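ARO (armadillo repeats only protein) (Plasmodium falciparum Santa Lucia, PDB 5EWP) probably helps move rhoptries to the apical pole of the parasite and attach them there, using its armadillo repeats as a protein-binding scaffold. Local coordinates at residues M48-A52 against A106-L110; I88-I92 against C123-A129; L130-I134 against E165-G171; L133-M137 against C148-C152; R153-V157 against H200-F204. One frame throughout, in Å; residues are numbered along the deposited sequence.

Interaction 1: M48-A52 against A106-L110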
# COMPACT_ATOMS: atom_id res chain seq x y z
N MET A 48 2.14 -6.05 -17.06
CA MET A 48 3.42 -5.81 -16.39
C MET A 48 3.42 -6.18 -14.91
O MET A 48 4.46 -6.15 -14.26
CB MET A 48 3.83 -4.33 -16.53
CG MET A 48 3.54 -3.70 -17.88
SD MET A 48 3.80 -1.91 -17.92
CE MET A 48 5.50 -1.80 -17.34
N HIS A 49 2.26 -6.54 -14.37
CA HIS A 49 2.08 -6.62 -12.93
C HIS A 49 0.88 -7.52 -12.66
O HIS A 49 -0.05 -7.53 -13.45
CB HIS A 49 1.90 -5.20 -12.35
CG HIS A 49 1.73 -5.17 -10.86
ND1 HIS A 49 0.54 -5.45 -10.23
CD2 HIS A 49 2.62 -4.88 -9.88
CE1 HIS A 49 0.69 -5.33 -8.93
NE2 HIS A 49 1.95 -4.99 -8.68
N PRO A 50 0.90 -8.27 -11.55
CA PRO A 50 -0.17 -9.25 -11.35
C PRO A 50 -1.58 -8.69 -11.08
O PRO A 50 -2.54 -9.41 -11.34
CB PRO A 50 0.31 -10.06 -10.14
CG PRO A 50 1.31 -9.22 -9.46
CD PRO A 50 1.94 -8.35 -10.50
N TRP A 51 -1.73 -7.46 -10.61
CA TRP A 51 -3.07 -6.94 -10.37
C TRP A 51 -3.31 -5.48 -10.81
O TRP A 51 -4.45 -5.08 -11.00
CB TRP A 51 -3.45 -7.12 -8.89
CG TRP A 51 -2.59 -6.42 -7.89
CD1 TRP A 51 -1.59 -6.98 -7.13
CD2 TRP A 51 -2.66 -5.04 -7.50
NE1 TRP A 51 -1.02 -6.02 -6.31
CE2 TRP A 51 -1.67 -4.83 -6.51
CE3 TRP A 51 -3.47 -3.96 -7.89
CZ2 TRP A 51 -1.47 -3.58 -5.91
CZ3 TRP A 51 -3.26 -2.72 -7.30
CH2 TRP A 51 -2.27 -2.55 -6.32
N ALA A 52 -2.25 -4.68 -10.95
CA ALA A 52 -2.41 -3.27 -11.33
C ALA A 52 -3.00 -3.16 -12.74
O ALA A 52 -2.58 -3.87 -13.65
CB ALA A 52 -1.08 -2.54 -11.26
N ALA A 106 0.37 4.18 -8.54
CA ALA A 106 0.77 4.96 -7.37
C ALA A 106 0.78 4.13 -6.10
O ALA A 106 1.70 4.24 -5.28
CB ALA A 106 -0.16 6.20 -7.19
N VAL A 107 -0.23 3.29 -5.92
CA VAL A 107 -0.26 2.39 -4.77
C VAL A 107 0.92 1.42 -4.80
O VAL A 107 1.61 1.24 -3.79
CB VAL A 107 -1.58 1.60 -4.71
CG1 VAL A 107 -1.48 0.44 -3.74
CG2 VAL A 107 -2.73 2.54 -4.32
N VAL A 108 1.17 0.79 -5.95
CA VAL A 108 2.31 -0.11 -6.06
C VAL A 108 3.63 0.62 -5.75
O VAL A 108 4.44 0.12 -4.94
CB VAL A 108 2.39 -0.76 -7.46
CG1 VAL A 108 3.69 -1.56 -7.60
CG2 VAL A 108 1.16 -1.64 -7.69
N ALA A 109 3.84 1.79 -6.34
CA ALA A 109 5.07 2.56 -6.09
C ALA A 109 5.23 2.89 -4.62
O ALA A 109 6.30 2.67 -4.03
CB ALA A 109 5.11 3.86 -6.90
N LEU A 110 4.18 3.43 -4.02
CA LEU A 110 4.25 3.84 -2.62
C LEU A 110 4.46 2.65 -1.70
O LEU A 110 5.16 2.75 -0.69
CB LEU A 110 2.98 4.61 -2.22
CG LEU A 110 2.86 6.01 -2.85
CD1 LEU A 110 1.47 6.55 -2.67
CD2 LEU A 110 3.88 6.99 -2.23

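Interaction 2: I88-I92 against C123-A129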
# COMPACT_ATOMS: atom_id res chain seq x y z
N ILE A 88 7.08 11.29 -4.06
CA ILE A 88 6.00 10.88 -3.17
C ILE A 88 4.79 11.81 -3.31
O ILE A 88 3.65 11.34 -3.38
CB ILE A 88 6.49 10.81 -1.69
CG1 ILE A 88 7.41 9.59 -1.54
CG2 ILE A 88 5.30 10.69 -0.73
CD1 ILE A 88 8.14 9.51 -0.18
N ALA A 89 5.02 13.12 -3.39
CA ALA A 89 3.91 14.07 -3.61
C ALA A 89 3.22 13.80 -4.95
O ALA A 89 2.00 13.87 -5.06
CB ALA A 89 4.42 15.51 -3.56
N VAL A 90 4.02 13.47 -5.95
CA VAL A 90 3.51 13.17 -7.28
C VAL A 90 2.62 11.92 -7.26
O VAL A 90 1.55 11.90 -7.87
CB VAL A 90 4.66 13.03 -8.28
CG1 VAL A 90 4.18 12.45 -9.59
CG2 VAL A 90 5.32 14.40 -8.51
N PHE A 91 3.04 10.87 -6.56
CA PHE A 91 2.22 9.67 -6.44
C PHE A 91 0.93 9.94 -5.66
O PHE A 91 -0.13 9.41 -5.99
CB PHE A 91 2.98 8.52 -5.76
CG PHE A 91 4.12 7.99 -6.58
CD1 PHE A 91 3.95 7.71 -7.93
CD2 PHE A 91 5.37 7.78 -6.00
CE1 PHE A 91 5.00 7.22 -8.69
CE2 PHE A 91 6.42 7.29 -6.77
CZ PHE A 91 6.24 7.02 -8.11
N ILE A 92 1.00 10.77 -4.62
CA ILE A 92 -0.22 11.06 -3.87
C ILE A 92 -1.23 11.78 -4.76
O ILE A 92 -2.43 11.52 -4.71
CB ILE A 92 0.08 11.88 -2.59
CG1 ILE A 92 0.83 10.97 -1.61
CG2 ILE A 92 -1.21 12.37 -1.96
CD1 ILE A 92 1.42 11.69 -0.39
N CYS A 123 7.70 11.03 4.95
CA CYS A 123 7.26 11.89 3.86
C CYS A 123 5.82 11.56 3.43
O CYS A 123 5.02 12.46 3.17
CB CYS A 123 8.21 11.77 2.67
SG CYS A 123 7.81 12.89 1.31
N MET A 124 5.49 10.28 3.36
CA MET A 124 4.13 9.90 3.00
C MET A 124 3.14 10.42 4.03
O MET A 124 2.09 10.93 3.66
CB MET A 124 3.99 8.39 2.87
CG MET A 124 4.80 7.83 1.74
SD MET A 124 4.58 6.05 1.65
CE MET A 124 6.00 5.66 0.63
N PHE A 125 3.48 10.31 5.31
CA PHE A 125 2.56 10.80 6.31
C PHE A 125 2.37 12.30 6.16
O PHE A 125 1.24 12.80 6.13
CB PHE A 125 3.03 10.50 7.74
CG PHE A 125 2.05 10.97 8.77
CD1 PHE A 125 0.98 10.18 9.12
CD2 PHE A 125 2.16 12.24 9.32
CE1 PHE A 125 0.05 10.62 10.05
CE2 PHE A 125 1.23 12.70 10.24
CZ PHE A 125 0.18 11.89 10.60
N GLU A 126 3.48 13.02 6.06
CA GLU A 126 3.46 14.47 6.05
C GLU A 126 2.84 15.03 4.78
O GLU A 126 2.35 16.16 4.77
CB GLU A 126 4.87 15.01 6.25
CG GLU A 126 5.37 14.72 7.67
CD GLU A 126 6.74 15.31 7.97
OE1 GLU A 126 7.40 15.81 7.04
OE2 GLU A 126 7.16 15.25 9.15
N SER A 127 2.81 14.22 3.73
CA SER A 127 2.30 14.68 2.46
C SER A 127 0.83 14.29 2.26
O SER A 127 0.25 14.61 1.22
CB SER A 127 3.16 14.15 1.31
OG SER A 127 4.52 14.53 1.48
N GLY A 128 0.25 13.61 3.24
CA GLY A 128 -1.18 13.33 3.24
C GLY A 128 -1.65 12.04 2.57
O GLY A 128 -2.79 11.95 2.12
N ALA A 129 -0.79 11.03 2.55
CA ALA A 129 -1.12 9.76 1.88
C ALA A 129 -2.18 8.94 2.61
O ALA A 129 -2.91 8.20 1.98
CB ALA A 129 0.12 8.91 1.72

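Interaction 3: L130-I134 against E165-G171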
# COMPACT_ATOMS: atom_id res chain seq x y z
N LEU A 130 -2.25 9.03 3.94
CA LEU A 130 -3.06 8.07 4.70
C LEU A 130 -4.54 7.98 4.30
O LEU A 130 -5.04 6.87 4.14
CB LEU A 130 -2.97 8.36 6.20
CG LEU A 130 -1.81 7.76 7.00
CD1 LEU A 130 -2.05 7.97 8.50
CD2 LEU A 130 -1.58 6.28 6.69
N PRO A 131 -5.24 9.12 4.13
CA PRO A 131 -6.67 8.97 3.78
C PRO A 131 -6.88 8.18 2.49
O PRO A 131 -7.84 7.39 2.39
CB PRO A 131 -7.14 10.42 3.59
CG PRO A 131 -6.22 11.23 4.41
CD PRO A 131 -4.87 10.53 4.33
N TYR A 132 -6.00 8.37 1.51
CA TYR A 132 -6.11 7.67 0.23
C TYR A 132 -5.80 6.19 0.41
O TYR A 132 -6.48 5.33 -0.14
CB TYR A 132 -5.18 8.28 -0.81
CG TYR A 132 -5.48 9.73 -1.05
CD1 TYR A 132 -6.55 10.12 -1.85
CD2 TYR A 132 -4.72 10.73 -0.43
CE1 TYR A 132 -6.84 11.45 -2.05
CE2 TYR A 132 -5.01 12.07 -0.63
CZ TYR A 132 -6.07 12.42 -1.45
OH TYR A 132 -6.37 13.75 -1.66
N LEU A 133 -4.76 5.90 1.19
CA LEU A 133 -4.38 4.51 1.41
C LEU A 133 -5.45 3.77 2.22
O LEU A 133 -5.71 2.59 1.99
CB LEU A 133 -3.03 4.44 2.10
CG LEU A 133 -1.85 4.99 1.29
CD1 LEU A 133 -0.64 5.10 2.20
CD2 LEU A 133 -1.55 4.10 0.10
N ILE A 134 -6.06 4.47 3.18
CA ILE A 134 -7.12 3.86 3.98
C ILE A 134 -8.34 3.58 3.11
O ILE A 134 -8.96 2.52 3.21
CB ILE A 134 -7.51 4.75 5.17
CG1 ILE A 134 -6.39 4.74 6.21
CG2 ILE A 134 -8.80 4.26 5.82
CD1 ILE A 134 -6.54 5.79 7.32
N GLU A 165 -3.66 9.47 13.99
CA GLU A 165 -4.25 9.97 12.76
C GLU A 165 -4.91 8.83 11.99
O GLU A 165 -6.04 8.96 11.49
CB GLU A 165 -3.19 10.69 11.92
CG GLU A 165 -3.63 11.14 10.53
CD GLU A 165 -4.54 12.37 10.52
OE1 GLU A 165 -4.98 12.81 11.60
OE2 GLU A 165 -4.80 12.90 9.42
N PHE A 166 -4.22 7.69 11.91
CA PHE A 166 -4.76 6.50 11.27
C PHE A 166 -6.11 6.11 11.89
O PHE A 166 -7.11 5.86 11.19
CB PHE A 166 -3.75 5.35 11.39
CG PHE A 166 -4.19 4.05 10.75
CD1 PHE A 166 -4.17 3.90 9.36
CD2 PHE A 166 -4.59 2.98 11.53
CE1 PHE A 166 -4.57 2.69 8.77
CE2 PHE A 166 -4.97 1.77 10.95
CZ PHE A 166 -4.96 1.63 9.57
N LEU A 167 -6.17 6.11 13.22
CA LEU A 167 -7.40 5.80 13.95
C LEU A 167 -8.51 6.81 13.66
O LEU A 167 -9.66 6.44 13.40
CB LEU A 167 -7.10 5.73 15.45
CG LEU A 167 -8.26 5.48 16.42
CD1 LEU A 167 -8.93 4.16 16.12
CD2 LEU A 167 -7.72 5.51 17.84
N LYS A 168 -8.15 8.09 13.68
CA LYS A 168 -9.09 9.17 13.44
C LYS A 168 -9.71 9.09 12.05
O LYS A 168 -10.88 9.41 11.86
CB LYS A 168 -8.37 10.51 13.62
CG LYS A 168 -9.20 11.75 13.38
CD LYS A 168 -8.28 12.94 13.19
CE LYS A 168 -8.95 14.24 13.58
NZ LYS A 168 -10.18 14.45 12.78
N LEU A 169 -8.93 8.63 11.08
CA LEU A 169 -9.36 8.57 9.69
C LEU A 169 -10.14 7.30 9.35
O LEU A 169 -10.55 7.11 8.20
CB LEU A 169 -8.14 8.67 8.77
CG LEU A 169 -7.41 10.01 8.79
CD1 LEU A 169 -6.09 9.90 8.04
CD2 LEU A 169 -8.30 11.09 8.18
N GLY A 170 -10.35 6.45 10.33
CA GLY A 170 -11.13 5.24 10.13
C GLY A 170 -10.28 4.06 9.73
O GLY A 170 -10.79 3.04 9.28
N GLY A 171 -8.97 4.19 9.89
CA GLY A 171 -8.06 3.12 9.50
C GLY A 171 -8.26 1.80 10.21
O GLY A 171 -8.05 0.74 9.62

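Interaction 4: L133-M137 against C148-C152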
# COMPACT_ATOMS: atom_id res chain seq x y z
N LEU A 133 -4.76 5.90 1.19
CA LEU A 133 -4.38 4.51 1.41
C LEU A 133 -5.45 3.77 2.22
O LEU A 133 -5.71 2.59 1.99
CB LEU A 133 -3.03 4.44 2.10
CG LEU A 133 -1.85 4.99 1.29
CD1 LEU A 133 -0.64 5.10 2.20
CD2 LEU A 133 -1.55 4.10 0.10
N ILE A 134 -6.06 4.47 3.18
CA ILE A 134 -7.12 3.86 3.98
C ILE A 134 -8.34 3.58 3.11
O ILE A 134 -8.96 2.52 3.21
CB ILE A 134 -7.51 4.75 5.17
CG1 ILE A 134 -6.39 4.74 6.21
CG2 ILE A 134 -8.80 4.26 5.82
CD1 ILE A 134 -6.54 5.79 7.32
N SER A 135 -8.67 4.53 2.24
CA SER A 135 -9.76 4.33 1.30
C SER A 135 -9.49 3.10 0.42
O SER A 135 -10.40 2.32 0.11
CB SER A 135 -9.95 5.59 0.45
OG SER A 135 -11.13 5.51 -0.34
N GLY A 136 -8.22 2.94 0.04
CA GLY A 136 -7.79 1.83 -0.80
C GLY A 136 -7.96 0.45 -0.19
O GLY A 136 -8.09 -0.54 -0.90
N MET A 137 -7.96 0.37 1.14
CA MET A 137 -8.19 -0.91 1.80
C MET A 137 -9.62 -1.41 1.58
O MET A 137 -9.94 -2.55 1.92
CB MET A 137 -7.92 -0.80 3.31
CG MET A 137 -6.44 -0.83 3.67
SD MET A 137 -6.24 -0.91 5.46
CE MET A 137 -6.46 0.81 5.86
N CYS A 148 -2.24 -1.47 0.26
CA CYS A 148 -2.61 -0.27 1.00
C CYS A 148 -2.46 -0.49 2.51
O CYS A 148 -1.92 0.36 3.21
CB CYS A 148 -4.03 0.15 0.67
SG CYS A 148 -4.18 0.92 -0.98
N ALA A 149 -2.90 -1.65 2.98
CA ALA A 149 -2.80 -1.97 4.40
C ALA A 149 -1.34 -2.02 4.86
O ALA A 149 -1.00 -1.49 5.92
CB ALA A 149 -3.50 -3.30 4.70
N GLN A 150 -0.49 -2.65 4.05
CA GLN A 150 0.94 -2.75 4.37
C GLN A 150 1.59 -1.37 4.43
O GLN A 150 2.39 -1.11 5.31
CB GLN A 150 1.68 -3.62 3.35
CG GLN A 150 3.16 -3.84 3.68
CD GLN A 150 3.36 -4.71 4.91
OE1 GLN A 150 4.03 -4.32 5.88
NE2 GLN A 150 2.80 -5.91 4.87
N THR A 151 1.27 -0.51 3.47
CA THR A 151 1.85 0.83 3.44
C THR A 151 1.40 1.65 4.64
O THR A 151 2.21 2.34 5.27
CB THR A 151 1.47 1.54 2.13
OG1 THR A 151 1.81 0.67 1.05
CG2 THR A 151 2.28 2.82 1.96
N CYS A 152 0.12 1.56 4.97
CA CYS A 152 -0.38 2.20 6.19
C CYS A 152 0.40 1.76 7.41
O CYS A 152 0.78 2.58 8.25
CB CYS A 152 -1.85 1.89 6.42
SG CYS A 152 -2.93 2.78 5.28

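Interaction 5: R153-V157 against H200-F204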
# COMPACT_ATOMS: atom_id res chain seq x y z
N ARG A 153 0.61 0.45 7.53
CA ARG A 153 1.33 -0.09 8.68
C ARG A 153 2.77 0.40 8.70
O ARG A 153 3.30 0.77 9.75
CB ARG A 153 1.28 -1.61 8.70
CG ARG A 153 2.13 -2.27 9.80
CD ARG A 153 3.51 -2.65 9.29
NE ARG A 153 4.37 -3.15 10.36
CZ ARG A 153 5.69 -3.20 10.27
NH1 ARG A 153 6.30 -2.78 9.18
NH2 ARG A 153 6.41 -3.67 11.29
N ASN A 154 3.42 0.37 7.53
CA ASN A 154 4.82 0.80 7.46
C ASN A 154 4.97 2.25 7.90
O ASN A 154 5.98 2.62 8.51
CB ASN A 154 5.38 0.60 6.04
CG ASN A 154 5.59 -0.89 5.70
OD1 ASN A 154 5.56 -1.74 6.58
ND2 ASN A 154 5.82 -1.19 4.43
N ILE A 155 3.95 3.05 7.63
CA ILE A 155 3.91 4.43 8.11
C ILE A 155 3.57 4.51 9.60
O ILE A 155 4.32 5.15 10.35
CB ILE A 155 2.88 5.27 7.31
CG1 ILE A 155 3.36 5.43 5.86
CG2 ILE A 155 2.68 6.65 7.93
CD1 ILE A 155 2.24 5.82 4.88
N PHE A 156 2.48 3.90 10.05
CA PHE A 156 2.02 4.26 11.40
C PHE A 156 2.87 3.66 12.52
O PHE A 156 2.83 4.16 13.64
CB PHE A 156 0.50 3.97 11.64
CG PHE A 156 0.08 2.50 11.62
CD1 PHE A 156 0.61 1.56 12.48
CD2 PHE A 156 -0.97 2.10 10.78
CE1 PHE A 156 0.15 0.24 12.47
CE2 PHE A 156 -1.42 0.80 10.77
CZ PHE A 156 -0.87 -0.13 11.61
N VAL A 157 3.66 2.62 12.24
CA VAL A 157 4.47 2.06 13.33
C VAL A 157 5.57 3.02 13.79
O VAL A 157 6.12 2.86 14.88
CB VAL A 157 5.13 0.73 12.95
CG1 VAL A 157 4.07 -0.33 12.70
CG2 VAL A 157 6.04 0.89 11.74
N HIS A 200 -0.79 -6.45 11.39
CA HIS A 200 -0.92 -5.00 11.35
C HIS A 200 -1.58 -4.47 12.63
O HIS A 200 -1.16 -3.46 13.19
CB HIS A 200 -1.72 -4.54 10.12
CG HIS A 200 -1.08 -4.89 8.81
ND1 HIS A 200 0.28 -5.09 8.66
CD2 HIS A 200 -1.62 -5.10 7.58
CE1 HIS A 200 0.55 -5.38 7.40
NE2 HIS A 200 -0.58 -5.40 6.72
N LEU A 201 -2.64 -5.15 13.07
CA LEU A 201 -3.35 -4.74 14.27
C LEU A 201 -2.46 -4.83 15.51
O LEU A 201 -2.47 -3.93 16.35
CB LEU A 201 -4.61 -5.59 14.45
CG LEU A 201 -5.71 -5.27 13.44
CD1 LEU A 201 -6.79 -6.36 13.43
CD2 LEU A 201 -6.32 -3.89 13.72
N GLU A 202 -1.67 -5.89 15.61
CA GLU A 202 -0.71 -6.01 16.69
C GLU A 202 0.28 -4.85 16.66
O GLU A 202 0.59 -4.27 17.71
CB GLU A 202 0.03 -7.35 16.61
CG GLU A 202 -0.83 -8.55 16.96
CD GLU A 202 -0.04 -9.85 16.98
OE1 GLU A 202 0.91 -9.98 16.17
OE2 GLU A 202 -0.36 -10.74 17.80
N ASP A 203 0.78 -4.51 15.47
CA ASP A 203 1.75 -3.43 15.33
C ASP A 203 1.17 -2.08 15.69
O ASP A 203 1.89 -1.17 16.12
CB ASP A 203 2.32 -3.41 13.91
CG ASP A 203 3.24 -4.60 13.64
OD1 ASP A 203 3.56 -5.32 14.62
OD2 ASP A 203 3.65 -4.80 12.49
N PHE A 204 -0.13 -1.94 15.51
CA PHE A 204 -0.85 -0.74 15.93
C PHE A 204 -0.92 -0.67 17.46
O PHE A 204 -0.68 0.37 18.05
CB PHE A 204 -2.27 -0.74 15.35
CG PHE A 204 -3.07 0.49 15.69
CD1 PHE A 204 -2.90 1.66 14.97
CD2 PHE A 204 -4.01 0.47 16.71
CE1 PHE A 204 -3.63 2.80 15.27
CE2 PHE A 204 -4.76 1.60 17.01
CZ PHE A 204 -4.57 2.77 16.29

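Interaction 1: M48-A52 against A106-L110
A52 and V108 bring their CA atoms to 7.7 Å, the nearest backbone approach between the irregular loop 48-52 and one turn of helix 100-113. Here the loop between helices 28-34 and 58-70 folds back onto a helix of the armadillo solenoid. Side chains bridge the two backbones. V108 is the main partner on the helix, and its CG2 methyl does most of the touching. V108 CG2 lies 3.6 Å from H49 NE2, with imidazole and valine pointing at each other. V108 CG2 is also 3.7 Å from W51 CZ2, where the two side chains run antiparallel alongside. A52 CB adds a looser contact, 4.3 Å from V108 CG2. V107 CG1 sits at the indole edge, 4.0 Å from W51 CH2. W51 reaches the helix with CG in the crowded position between backbone N and carbonyl carbon (chi1 60°). This also lays one indole face under H49 CE1, near one side of the ring. The imidazole is held by its own loop. H49 ND1 accepts the N-H of A52 N at 3.0 Å and that of W51 N at 3.1 Å. Both bonds are nearly straight, with the donors tilted out of the ring plane. Beyond the loop, W51 makes an edge-to-face pair with H104. ND1 therefore acts as the acceptor that ties the loop together. This is consistent with a neutral ring protonated at NE2, turned toward an apolar valine surface.

Interaction 2: I88-I92 against C123-A129
I88 and I92, one turn apart on helix 87-95, supply the apolar packing against the end of helix 118-126. This is packing of a helix against a helix end within the armadillo stack. I88 straddles two residues. I88 CD1 lies 3.6 Å from C123 CB, with C123 SG close by. The I88 CG2 branch meets M124 CG at 3.8 Å, and there the two side chains cross at about a right angle. I92 reaches further along, into the turn after the helix. Its CG1 is anti to the carbonyl carbon (chi1 -69°), and the extended chain carries CD1 between S127 and A129. I92 CD1 is 3.5 Å from S127 CB, which is tight for two carbons, and 3.7 Å from A129 CB. The side-chain hydrogen bond and the capping bonds lie within 123-129. S127 OG donates to C123 O at 2.7 Å, one turn back. G128 has positive phi and closes the helix in a Schellman motif, with A129 N bonded to M124 O and G128 N to F125 O. M124 also packs on L113 of helix 100-113 and on I155 of helix 142-156. The S127 hydroxyl is thus turned back to its own helix. Across the contact, I88 meets carbon and sulfur and I92 meets carbon and the S127 carbonyl oxygen, all by van der Waals contact.

Interaction 3: L130-I134 against E165-G171
I134, L169 and L130 bury the most surface where helix 130-136 meets the end of helix 160-168. I134 sits in the middle. Its CG1 is anti to the carbonyl carbon (chi1 -71°), and CD1 at the end of that branch slots between L169 and F166. I134 CD1 is 3.6 Å from L169 CB and 3.7 Å from F166 CD1. The isoleucine and the phenylalanine cross obliquely. I134 CG2, the other branch, lies 3.9 Å from G171 CA. G171 has no side chain, and its CA rests over one face of the F166 ring, away from the ring centre. L169 covers the outer side. L169 CD1 touches L130 CB and P131 CG, each at 3.9 Å. L130 turns its own CD1 to the other helix, where L130 CD1 lies 4.1 Å from E165 CG and near the F166 backbone. L169 owes its place to the helix end. G170 has positive phi and forms a Schellman motif, with G171 N bonded to F166 O at 2.8 Å and G170 N to L167 O. G170 is also the N-cap residue of the next helix, so 160-168 turns almost at once into 171-177. Around the contact, C152 of helix 142-156 touches L130 and F166, F125 of helix 118-126 covers L130 and E165, and Q174 of helix 171-177 packs on I134.

Interaction 4: L133-M137 against C148-C152
L133, C148 and M137 bury much of the surface between helices 130-136 and 142-156. C148 lies against the first helix at its backbone. C148 CB is 3.2 Å from L133 O, and C148 SG is 3.7 Å from G136 CA, where the glycine leaves room for the sulfur. L133 spreads toward the next turn. L133 CB meets C152 SG at 3.6 Å, while the L133 CD1 methyl is 3.7 Å from T151 CG2, the two side chains crossing at about a right angle. M137 packs beside A149. M137 SD touches A149 CB at 3.7 Å, and a bend at the last torsion (chi3 -81°) turns M137 CE back to C152 SG, 4.1 Å away. This is helix packing inside an armadillo solenoid, with a short helix set against a long one and every touching residue buried. The thiol of C152 is thus bordered by L133 and M137, and I134 CG1 comes up to it as well. T151 is positioned from within its own helix: its OG1 is hydrogen-bonded to A147 O, and CG2 is turned to L133. Further out, F166 of helix 160-168 packs on M137 and C152. L175 of helix 171-177 covers M137 and A149, and V107 of helix 100-113 touches C148.

Interaction 5: R153-V157 against H200-F204
R153 and D203 form a salt bridge at one side of a mixed polar and aromatic contact between helices 142-156 and 192-205. Two long helices of the armadillo solenoid pack here, and the contact joins helix 142-156 to helix 192-205. R153 NE donates to D203 OD2 at 2.8 Å, with an N-H...O angle of 150°. The oxygen is met on its anti side, and the donor stands somewhat out of the carboxylate plane. R153 NH2 adds a weak bond to the same D203 OD2 at 3.2 Å, so one oxygen takes both. The guanidinium is fixed from its other end too. R153 NH1 donates to N154 OD1 at 2.9 Å, in the guanidinium plane, and N154 ND2 is itself bonded to S114 OG. A bend at chi2 (-94°) lets the aliphatic part of R153 pass H200, with R153 CG 3.6 Å from H200 ND1. Next to the charge pair, V157 CG1 lies 3.7 Å from D203 CB, the two side chains pointing the same way. The deeper side is aromatic. F156 and F204 make a T-shaped pair, the edge of F204 toward the face of F156, with planes at 87° and centroids 5.6 Å apart. F204 CD1 stands over the centre of that face, and R153 CA lies over the opposite one. F166 touches both rings, and K163 of the same helix 160-168 is bonded to the carbonyls of D203 and F204. At its edge, the F156 ring places CZ 3.7 Å from H200 O, which lies in the ring plane.

How the interactions relate
Taken by their first segments, the contacts run in order from 48-52 to 153-157. Interactions 1 and 2 alternate along the sequence, as do 3 and 5. Interactions 1 and 2 have centres about 17 Å apart and touch through F91 and A109. Interactions 3 and 4 share L133 and I134 on helix 130-136, with centres about 8 Å apart. Interactions 4 and 5 both use helix 142-156, with centres about 11 Å apart. V107 touches C148, joining interactions 1 and 4. F166 links interaction 3 to interactions 4 and 5, and M124 links interaction 2 to T151 and I155. Interactions 1 and 5 do not touch. The touching contacts are consistent with a continuous core, as expected of an armadillo solenoid.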